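PDB 5ZHB: cellobiose 2-epimerase from Caldibacillus thermoamylovorans, which catalyses the reversible epimerisation of cellobiose at C2 of its reducing-end glucose, giving 4-O-beta-D-glucosyl-D-mannose. Local coordinates for residues G284-G289 / I300-V305; G246-A251 / Y278-K283; E13-P18 / Y342-R347. All blocks are in the same frame, centred on the assembly; numbering follows the deposited sequence.

In the fold
Helix 2-21 supplies the first side of contact 3, E13-P18, whose partner Y342-R347 comes only at the end of helix 326-343. That pair closes a loop of more than 300 residues, and the other two contacts nest inside it. Contact 2 closes first, pairing helices 245-262 and 267-283; contact 1 follows in series, joining the loop after helix 267-283 to strand 299-305. Contacts 1 and 2 lie with centres about 12 Å apart and touch where V285 meets I280. Contact 1 also touches contact 3, where the backbone of R304 packs on the M343 methyl.

Contact 1 of 3, residues G284-G289 / I300-V305; sequences GVLKDG and IDYTRV
R304 reaches from strand 299-305 to L286 and D288 in the loop that follows helix 267-283, part of the strand and loop layer on one end of the (alpha/alpha)6 barrel of this epimerase family. Within that loop L286 to G289 form a type I beta turn, closed by the bond from G289 N to L286 O.

L286 shows the apolar half. Its CB points at the strand segment, and with CG anti to the carbonyl carbon (chi1 -61°) the fork at the end straddles two partners. CD1 lies over the centre of one face of the R304 guanidinium, 3.5 Å from R304 CZ. The other branch, CD2, meets the Y302 ring at its edge, 3.7 Å from Y302 CE1. One face of that ring has I300 CG2 over its centre, so neighbours on its own strand and on the loop both touch the tyrosine.

The polar half joins R304 to D288. S290 links the pair, its hydroxyl bonding to D288 OD1 and R304 NE. R304 NH1 turns back to its own strand, 2.9 Å from Y302 O, so all three guanidinium nitrogens are held. Y338 of helix 326-343 packs against both D288 and R304. The direct link is a salt bridge from R304 NH2 to D288 OD2, 2.8 Å long but bent, with the nitrogen above the carboxylate plane and the two planes 66° apart.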
loop_
_atom_site.group_PDB
_atom_site.type_symbol
_atom_site.label_atom_id
_atom_site.label_comp_id
_atom_site.label_asym_id
_atom_site.label_seq_id
_atom_site.Cartn_x
_atom_site.Cartn_y
_atom_site.Cartn_z
ATOM N N GLY A 284 9.462 11.781 -13.088
ATOM C CA GLY A 284 9.569 10.353 -12.812
ATOM C C GLY A 284 9.468 9.464 -14.057
ATOM O O GLY A 284 9.993 8.356 -14.055
ATOM N N VAL A 285 8.761 9.920 -15.095
ATOM C CA VAL A 285 8.516 9.120 -16.282
ATOM C C VAL A 285 9.736 9.124 -17.209
ATOM O O VAL A 285 10.262 10.173 -17.568
ATOM C CB VAL A 285 7.266 9.653 -16.985
ATOM C CG1 VAL A 285 7.030 8.972 -18.321
ATOM C CG2 VAL A 285 6.051 9.511 -16.080
ATOM N N LEU A 286 10.168 7.934 -17.619
ATOM C CA LEU A 286 11.325 7.767 -18.486
ATOM C C LEU A 286 10.909 7.865 -19.950
ATOM O O LEU A 286 9.725 7.914 -20.257
ATOM C CB LEU A 286 11.906 6.399 -18.139
ATOM C CG LEU A 286 12.368 6.266 -16.687
ATOM C CD1 LEU A 286 12.914 4.897 -16.315
ATOM C CD2 LEU A 286 13.418 7.372 -16.440
ATOM N N LYS A 287 11.874 7.816 -20.876
ATOM C CA LYS A 287 11.509 8.046 -22.266
ATOM C C LYS A 287 10.661 6.883 -22.799
ATOM O O LYS A 287 9.888 7.119 -23.723
ATOM C CB LYS A 287 12.643 8.556 -23.176
ATOM C CG LYS A 287 13.956 7.799 -23.213
ATOM C CD LYS A 287 13.878 6.464 -23.942
ATOM C CE LYS A 287 15.157 5.693 -23.825
ATOM N NZ LYS A 287 14.939 4.277 -24.126
ATOM N N ASP A 288 10.697 5.676 -22.192
ATOM C CA ASP A 288 9.817 4.584 -22.633
ATOM C C ASP A 288 8.418 4.681 -22.018
ATOM O O ASP A 288 7.544 3.885 -22.346
ATOM C CB ASP A 288 10.430 3.198 -22.454
ATOM C CG ASP A 288 10.751 2.846 -21.011
ATOM O OD1 ASP A 288 10.318 3.623 -20.134
ATOM O OD2 ASP A 288 11.486 1.863 -20.782
ATOM N N GLY A 289 8.177 5.665 -21.144
ATOM C CA GLY A 289 6.869 5.833 -20.526
ATOM C C GLY A 289 6.777 5.157 -19.153
ATOM O O GLY A 289 5.785 5.343 -18.447
ATOM N N ILE A 300 19.826 8.412 -9.822
ATOM C CA ILE A 300 18.551 7.810 -10.136
ATOM C C ILE A 300 18.722 6.293 -10.233
ATOM O O ILE A 300 19.612 5.769 -10.897
ATOM C CB ILE A 300 17.957 8.424 -11.415
ATOM C CG1 ILE A 300 17.648 9.916 -11.215
ATOM C CG2 ILE A 300 16.713 7.639 -11.849
ATOM C CD1 ILE A 300 17.354 10.682 -12.495
ATOM N N ASP A 301 17.844 5.586 -9.534
ATOM C CA ASP A 301 17.685 4.165 -9.744
ATOM C C ASP A 301 16.616 3.976 -10.817
ATOM O O ASP A 301 15.456 4.289 -10.582
ATOM C CB ASP A 301 17.426 3.504 -8.397
ATOM C CG ASP A 301 17.215 2.003 -8.446
ATOM O OD1 ASP A 301 17.123 1.460 -9.543
ATOM O OD2 ASP A 301 17.191 1.396 -7.372
ATOM N N TYR A 302 17.033 3.431 -11.968
ATOM C CA TYR A 302 16.202 3.277 -13.151
ATOM C C TYR A 302 15.471 1.929 -13.164
ATOM O O TYR A 302 14.796 1.617 -14.142
ATOM C CB TYR A 302 17.064 3.389 -14.420
ATOM C CG TYR A 302 17.499 4.820 -14.693
ATOM C CD1 TYR A 302 16.579 5.751 -15.154
ATOM C CD2 TYR A 302 18.797 5.248 -14.450
ATOM C CE1 TYR A 302 16.939 7.071 -15.376
ATOM C CE2 TYR A 302 19.170 6.566 -14.676
ATOM C CZ TYR A 302 18.236 7.477 -15.138
ATOM O OH TYR A 302 18.534 8.786 -15.355
ATOM N N THR A 303 15.525 1.180 -12.067
ATOM C CA THR A 303 14.738 -0.045 -11.950
ATOM C C THR A 303 13.257 0.297 -12.051
ATOM O O THR A 303 12.794 1.234 -11.410
ATOM C CB THR A 303 14.987 -0.729 -10.608
ATOM O OG1 THR A 303 16.383 -0.925 -10.468
ATOM C CG2 THR A 303 14.295 -2.087 -10.525
ATOM N N ARG A 304 12.529 -0.455 -12.880
ATOM C CA ARG A 304 11.089 -0.349 -12.985
ATOM C C ARG A 304 10.433 -1.333 -12.014
ATOM O O ARG A 304 10.490 -2.544 -12.247
ATOM C CB ARG A 304 10.619 -0.681 -14.396
ATOM C CG ARG A 304 10.764 0.436 -15.420
ATOM C CD ARG A 304 12.235 0.633 -15.820
ATOM N NE ARG A 304 12.347 1.363 -17.088
ATOM C CZ ARG A 304 13.493 1.731 -17.666
ATOM N NH1 ARG A 304 14.635 1.609 -17.022
ATOM N NH2 ARG A 304 13.461 2.277 -18.864
ATOM N N VAL A 305 9.897 -0.803 -10.910
ATOM C CA VAL A 305 9.373 -1.610 -9.815
ATOM C C VAL A 305 7.879 -1.708 -10.034
ATOM O O VAL A 305 7.261 -0.690 -10.342
ATOM C CB VAL A 305 9.715 -1.038 -8.422
ATOM C CG1 VAL A 305 9.092 -1.844 -7.294
ATOM C CG2 VAL A 305 11.217 -1.002 -8.185
#

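Contact 2 of 3, residues G246-A251 / Y278-K283; sequences GHDIEA and YNIEKK
I280 of helix 267-283 pushes its side chain at D248 and I249 of helix 245-262, two successive helices of the (alpha/alpha)6 barrel. The backbones come closest at I249 and I280, whose CA atoms are 6.6 Å apart.

The tight part is the meeting of I280 with D248, and it uses the aliphatic root of the aspartate. I280 CD1 sits 3.6 Å from D248 CB, and I280 CG1 follows at 3.8 Å from the same atom, the isoleucine branch lying across the aspartate. With chi1 at -60°, CG1 of I280 stands anti to the carbonyl carbon, while CG2 takes the place anti to the backbone N. That second branch serves the other neighbour: I280 CG2 lies 4.2 Å from I249 CB, a looser touch. I249 also packs on F316 of helix 306-323.

On the polar side the helices are joined through solvent, with no direct hydrogen bond between the segments. A water donates to D248 OD2 at 2.8 Å and accepts from N279 ND2 at 2.9 Å. The same D248 OD2 takes a bond from the backbone N of L228, and F227 touches both D248 and N279. The amide of N279 is held at its other end too: K283 NZ, from the exposed last residue of the helix, bonds N279 OD1 at 2.9 Å, in the carbonyl plane and on a lone pair.

Carbon thus carries the close packing, while OD2 of the buried carboxylate receives a backbone N-H and a water, which would be expected to stabilise negative charge there.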
loop_
_atom_site.group_PDB
_atom_site.type_symbol
_atom_site.label_atom_id
_atom_site.label_comp_id
_atom_site.label_asym_id
_atom_site.label_seq_id
_atom_site.Cartn_x
_atom_site.Cartn_y
_atom_site.Cartn_z
ATOM N N GLY A 246 7.284 6.646 -6.724
ATOM C CA GLY A 246 6.095 5.838 -6.528
ATOM C C GLY A 246 5.283 6.274 -5.325
ATOM O O GLY A 246 4.053 6.305 -5.399
ATOM N N HIS A 247 5.954 6.594 -4.201
ATOM C CA HIS A 247 5.243 7.101 -3.044
ATOM C C HIS A 247 4.504 8.400 -3.371
ATOM O O HIS A 247 3.370 8.606 -2.957
ATOM C CB HIS A 247 6.149 7.350 -1.836
ATOM C CG HIS A 247 6.545 6.122 -1.101
ATOM N ND1 HIS A 247 7.740 5.477 -1.381
ATOM C CD2 HIS A 247 5.977 5.478 -0.073
ATOM C CE1 HIS A 247 7.842 4.419 -0.573
ATOM N NE2 HIS A 247 6.791 4.410 0.229
ATOM N N ASP A 248 5.152 9.299 -4.098
ATOM C CA ASP A 248 4.516 10.584 -4.390
ATOM C C ASP A 248 3.201 10.417 -5.138
ATOM O O ASP A 248 2.198 11.005 -4.780
ATOM C CB ASP A 248 5.500 11.470 -5.132
ATOM C CG ASP A 248 6.614 12.030 -4.262
ATOM O OD1 ASP A 248 7.023 11.327 -3.309
ATOM O OD2 ASP A 248 7.058 13.161 -4.532
ATOM N N ILE A 249 3.215 9.644 -6.234
ATOM C CA ILE A 249 2.054 9.564 -7.089
ATOM C C ILE A 249 0.959 8.755 -6.395
ATOM O O ILE A 249 -0.227 9.055 -6.536
ATOM C CB ILE A 249 2.436 9.061 -8.497
ATOM C CG1 ILE A 249 1.289 9.247 -9.470
ATOM C CG2 ILE A 249 2.961 7.618 -8.500
ATOM C CD1 ILE A 249 0.793 10.682 -9.565
ATOM N N GLU A 250 1.361 7.756 -5.595
ATOM C CA GLU A 250 0.425 7.053 -4.736
ATOM C C GLU A 250 -0.230 8.023 -3.751
ATOM O O GLU A 250 -1.445 8.036 -3.634
ATOM C CB GLU A 250 1.196 5.961 -3.987
ATOM C CG GLU A 250 0.311 5.141 -3.046
ATOM C CD GLU A 250 1.086 4.097 -2.239
ATOM O OE1 GLU A 250 2.304 4.292 -2.004
ATOM O OE2 GLU A 250 0.469 3.073 -1.866
ATOM N N ALA A 251 0.584 8.797 -3.027
ATOM C CA ALA A 251 0.092 9.751 -2.048
ATOM C C ALA A 251 -0.874 10.758 -2.671
ATOM O O ALA A 251 -1.892 11.088 -2.068
ATOM C CB ALA A 251 1.257 10.486 -1.425
ATOM N N TYR A 278 1.604 16.384 -11.559
ATOM C CA TYR A 278 2.369 17.044 -12.605
ATOM C C TYR A 278 3.854 16.805 -12.402
ATOM O O TYR A 278 4.606 16.580 -13.362
ATOM C CB TYR A 278 2.082 18.544 -12.691
ATOM C CG TYR A 278 0.854 18.834 -13.531
ATOM C CD1 TYR A 278 0.893 18.634 -14.912
ATOM C CD2 TYR A 278 -0.325 19.311 -12.975
ATOM C CE1 TYR A 278 -0.210 18.896 -15.705
ATOM C CE2 TYR A 278 -1.431 19.598 -13.769
ATOM C CZ TYR A 278 -1.367 19.383 -15.135
ATOM O OH TYR A 278 -2.413 19.604 -15.981
ATOM N N ASN A 279 4.293 16.893 -11.146
ATOM C CA ASN A 279 5.706 16.787 -10.851
ATOM C C ASN A 279 6.227 15.411 -11.279
ATOM O O ASN A 279 7.335 15.271 -11.835
ATOM C CB ASN A 279 5.955 17.077 -9.365
ATOM C CG ASN A 279 7.418 17.245 -9.061
ATOM O OD1 ASN A 279 8.093 18.060 -9.704
ATOM N ND2 ASN A 279 7.959 16.418 -8.181
ATOM N N ILE A 280 5.449 14.363 -10.959
ATOM C CA ILE A 280 5.939 13.015 -11.202
ATOM C C ILE A 280 5.826 12.701 -12.697
ATOM O O ILE A 280 6.678 11.996 -13.221
ATOM C CB ILE A 280 5.243 11.978 -10.295
ATOM C CG1 ILE A 280 5.481 12.296 -8.796
ATOM C CG2 ILE A 280 5.706 10.574 -10.675
ATOM C CD1 ILE A 280 6.935 12.277 -8.365
ATOM N N GLU A 281 4.809 13.243 -13.378
ATOM C CA GLU A 281 4.690 13.087 -14.829
ATOM C C GLU A 281 5.960 13.636 -15.489
ATOM O O GLU A 281 6.498 13.030 -16.415
ATOM C CB GLU A 281 3.367 13.668 -15.329
ATOM C CG GLU A 281 3.032 13.433 -16.808
ATOM C CD GLU A 281 3.893 14.161 -17.854
ATOM O OE1 GLU A 281 3.941 13.768 -19.032
ATOM O OE2 GLU A 281 4.543 15.141 -17.493
ATOM N N LYS A 282 6.471 14.767 -14.975
ATOM C CA LYS A 282 7.604 15.442 -15.586
ATOM C C LYS A 282 8.929 14.848 -15.127
ATOM O O LYS A 282 9.892 14.821 -15.888
ATOM C CB LYS A 282 7.610 16.937 -15.230
ATOM C CG LYS A 282 8.757 17.759 -15.827
ATOM C CD LYS A 282 8.887 19.150 -15.212
ATOM C CE LYS A 282 7.606 19.921 -15.254
ATOM N NZ LYS A 282 7.731 21.273 -14.703
ATOM N N LYS A 283 9.017 14.423 -13.865
ATOM C CA LYS A 283 10.317 14.084 -13.313
ATOM C C LYS A 283 10.538 12.576 -13.173
ATOM O O LYS A 283 11.690 12.144 -13.177
ATOM C CB LYS A 283 10.461 14.846 -11.994
ATOM C CG LYS A 283 10.547 16.379 -12.190
ATOM C CD LYS A 283 10.797 17.131 -10.895
ATOM C CE LYS A 283 10.832 18.628 -11.058
ATOM N NZ LYS A 283 10.738 19.228 -9.727
HETATM O O HOH W 1 6.187 14.946 -6.456
#

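Contact 3 of 3, residues E13-P18 / Y342-R347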
loop_
_atom_site.group_PDB
_atom_site.type_symbol
_atom_site.label_atom_id
_atom_site.label_comp_id
_atom_site.label_asym_id
_atom_site.label_seq_id
_atom_site.Cartn_x
_atom_site.Cartn_y
_atom_site.Cartn_z
ATOM N N GLU A 13 -8.885 -10.684 -13.320
ATOM C CA GLU A 13 -9.738 -11.850 -13.106
ATOM C C GLU A 13 -9.127 -13.109 -13.713
ATOM O O GLU A 13 -9.385 -14.189 -13.212
ATOM C CB GLU A 13 -11.128 -11.560 -13.671
ATOM C CG GLU A 13 -11.847 -10.467 -12.891
ATOM C CD GLU A 13 -13.361 -10.444 -13.024
ATOM O OE1 GLU A 13 -13.831 -9.945 -14.070
ATOM O OE2 GLU A 13 -14.050 -10.933 -12.084
ATOM N N THR A 14 -8.319 -13.001 -14.774
ATOM C CA THR A 14 -7.827 -14.209 -15.428
ATOM C C THR A 14 -6.377 -14.524 -15.062
ATOM O O THR A 14 -5.940 -15.629 -15.348
ATOM C CB THR A 14 -8.004 -14.181 -16.953
ATOM O OG1 THR A 14 -7.040 -13.319 -17.538
ATOM C CG2 THR A 14 -9.408 -13.802 -17.388
ATOM N N HIS A 15 -5.611 -13.576 -14.470
ATOM C CA HIS A 15 -4.190 -13.807 -14.232
ATOM C C HIS A 15 -3.890 -13.569 -12.748
ATOM O O HIS A 15 -3.425 -14.486 -12.070
ATOM C CB HIS A 15 -3.352 -12.997 -15.227
ATOM C CG HIS A 15 -1.887 -13.276 -15.215
ATOM N ND1 HIS A 15 -1.357 -14.548 -15.175
ATOM C CD2 HIS A 15 -0.845 -12.443 -15.293
ATOM C CE1 HIS A 15 -0.032 -14.456 -15.197
ATOM N NE2 HIS A 15 0.289 -13.178 -15.281
ATOM N N ILE A 16 -4.185 -12.359 -12.239
ATOM C CA ILE A 16 -3.732 -11.955 -10.906
ATOM C C ILE A 16 -4.443 -12.766 -9.831
ATOM O O ILE A 16 -3.805 -13.441 -9.027
ATOM C CB ILE A 16 -3.918 -10.441 -10.644
ATOM C CG1 ILE A 16 -3.120 -9.601 -11.634
ATOM C CG2 ILE A 16 -3.531 -10.146 -9.200
ATOM C CD1 ILE A 16 -3.368 -8.101 -11.555
ATOM N N LEU A 17 -5.759 -12.634 -9.749
ATOM C CA LEU A 17 -6.483 -13.261 -8.660
ATOM C C LEU A 17 -6.405 -14.796 -8.693
ATOM O O LEU A 17 -6.232 -15.395 -7.642
ATOM C CB LEU A 17 -7.908 -12.739 -8.630
ATOM C CG LEU A 17 -8.023 -11.228 -8.414
ATOM C CD1 LEU A 17 -9.447 -10.767 -8.497
ATOM C CD2 LEU A 17 -7.420 -10.832 -7.079
ATOM N N PRO A 18 -6.510 -15.500 -9.835
ATOM C CA PRO A 18 -6.240 -16.951 -9.853
ATOM C C PRO A 18 -4.861 -17.352 -9.336
ATOM O O PRO A 18 -4.715 -18.387 -8.694
ATOM C CB PRO A 18 -6.444 -17.364 -11.335
ATOM C CG PRO A 18 -7.349 -16.294 -11.895
ATOM C CD PRO A 18 -6.999 -14.999 -11.132
ATOM N N TYR A 342 6.773 -5.818 -20.385
ATOM C CA TYR A 342 7.931 -6.212 -19.619
ATOM C C TYR A 342 7.628 -6.730 -18.219
ATOM O O TYR A 342 8.461 -7.452 -17.678
ATOM C CB TYR A 342 8.888 -5.023 -19.482
ATOM C CG TYR A 342 9.416 -4.511 -20.814
ATOM C CD1 TYR A 342 10.370 -5.234 -21.520
ATOM C CD2 TYR A 342 8.972 -3.314 -21.365
ATOM C CE1 TYR A 342 10.852 -4.796 -22.744
ATOM C CE2 TYR A 342 9.465 -2.852 -22.581
ATOM C CZ TYR A 342 10.408 -3.598 -23.266
ATOM O OH TYR A 342 10.920 -3.182 -24.458
ATOM N N MET A 343 6.521 -6.322 -17.604
ATOM C CA MET A 343 6.327 -6.533 -16.173
ATOM C C MET A 343 5.407 -7.717 -15.895
ATOM O O MET A 343 5.558 -8.363 -14.864
ATOM C CB MET A 343 5.699 -5.294 -15.520
ATOM C CG MET A 343 5.718 -5.239 -13.975
ATOM S SD MET A 343 7.347 -5.079 -13.201
ATOM C CE MET A 343 7.697 -3.408 -13.783
ATOM N N ILE A 344 4.423 -7.983 -16.772
ATOM C CA ILE A 344 3.498 -9.085 -16.528
ATOM C C ILE A 344 4.170 -10.364 -17.035
ATOM O O ILE A 344 4.560 -10.422 -18.187
ATOM C CB ILE A 344 2.124 -8.860 -17.190
ATOM C CG1 ILE A 344 1.455 -7.574 -16.693
ATOM C CG2 ILE A 344 1.216 -10.090 -16.968
ATOM C CD1 ILE A 344 0.019 -7.370 -17.154
ATOM N N ASP A 345 4.291 -11.366 -16.170
ATOM C CA ASP A 345 5.048 -12.586 -16.449
ATOM C C ASP A 345 4.201 -13.439 -17.387
ATOM O O ASP A 345 3.031 -13.614 -17.121
ATOM C CB ASP A 345 5.283 -13.335 -15.148
ATOM C CG ASP A 345 6.284 -14.473 -15.181
ATOM O OD1 ASP A 345 6.652 -14.899 -16.300
ATOM O OD2 ASP A 345 6.773 -14.821 -14.110
ATOM N N SER A 346 4.770 -13.965 -18.466
ATOM C CA SER A 346 3.976 -14.835 -19.316
ATOM C C SER A 346 4.277 -16.313 -19.041
ATOM O O SER A 346 3.706 -17.188 -19.688
ATOM C CB SER A 346 4.129 -14.473 -20.750
ATOM O OG SER A 346 5.480 -14.649 -21.121
ATOM N N ARG A 347 5.058 -16.613 -18.001
ATOM C CA ARG A 347 5.271 -18.005 -17.644
ATOM C C ARG A 347 3.981 -18.575 -17.080
ATOM O O ARG A 347 3.211 -17.875 -16.430
ATOM C CB ARG A 347 6.363 -18.211 -16.600
ATOM C CG ARG A 347 7.712 -17.864 -17.182
ATOM C CD ARG A 347 8.737 -18.049 -16.102
ATOM N NE ARG A 347 8.603 -16.965 -15.118
ATOM C CZ ARG A 347 9.246 -16.860 -13.973
ATOM N NH1 ARG A 347 10.108 -17.799 -13.601
ATOM N NH2 ARG A 347 9.029 -15.809 -13.187
#
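This is a small, partly buried contact between a histidine and a loop, where H15 on helix 2-21 meets I344 and D345 just beyond helix 326-343. It brings the first helix of the chain against a segment more than 300 residues later. H15 carries it from its side: CG stands anti to the backbone N (chi1 -172°), which sends the imidazole out toward the loop. I344 CG2 comes obliquely to the ring, 3.5 Å from H15 CD2, and the isoleucine and the imidazole run antiparallel, side by side.

The polar link is slight. The proper hydrogen bond of H15 NE2 goes to the backbone O of E351; D345 O, 3.3 Å from H15 NE2, is only a weak second partner, with an angle of 123° at the hydrogen. E11 of helix 2-21 adds a second touch on I344.

Behind D345 O the loop is braced by its own charges. R347 grips the D345 carboxylate side-on, with NE 3.1 Å from D345 OD1 and NH2 2.6 Å from D345 OD2. R347 N adds a bond of 2.9 Å to D345 OD1 from above the carboxylate plane. Y37 meets R347 by a cation-pi contact, and its backbone O accepts from R347 NH1.

The bond from R347 N to D345 OD1, two residues back, gives D345-R347 an Asx turn, in the loop after helix 326-343 of the (alpha/alpha)6 barrel.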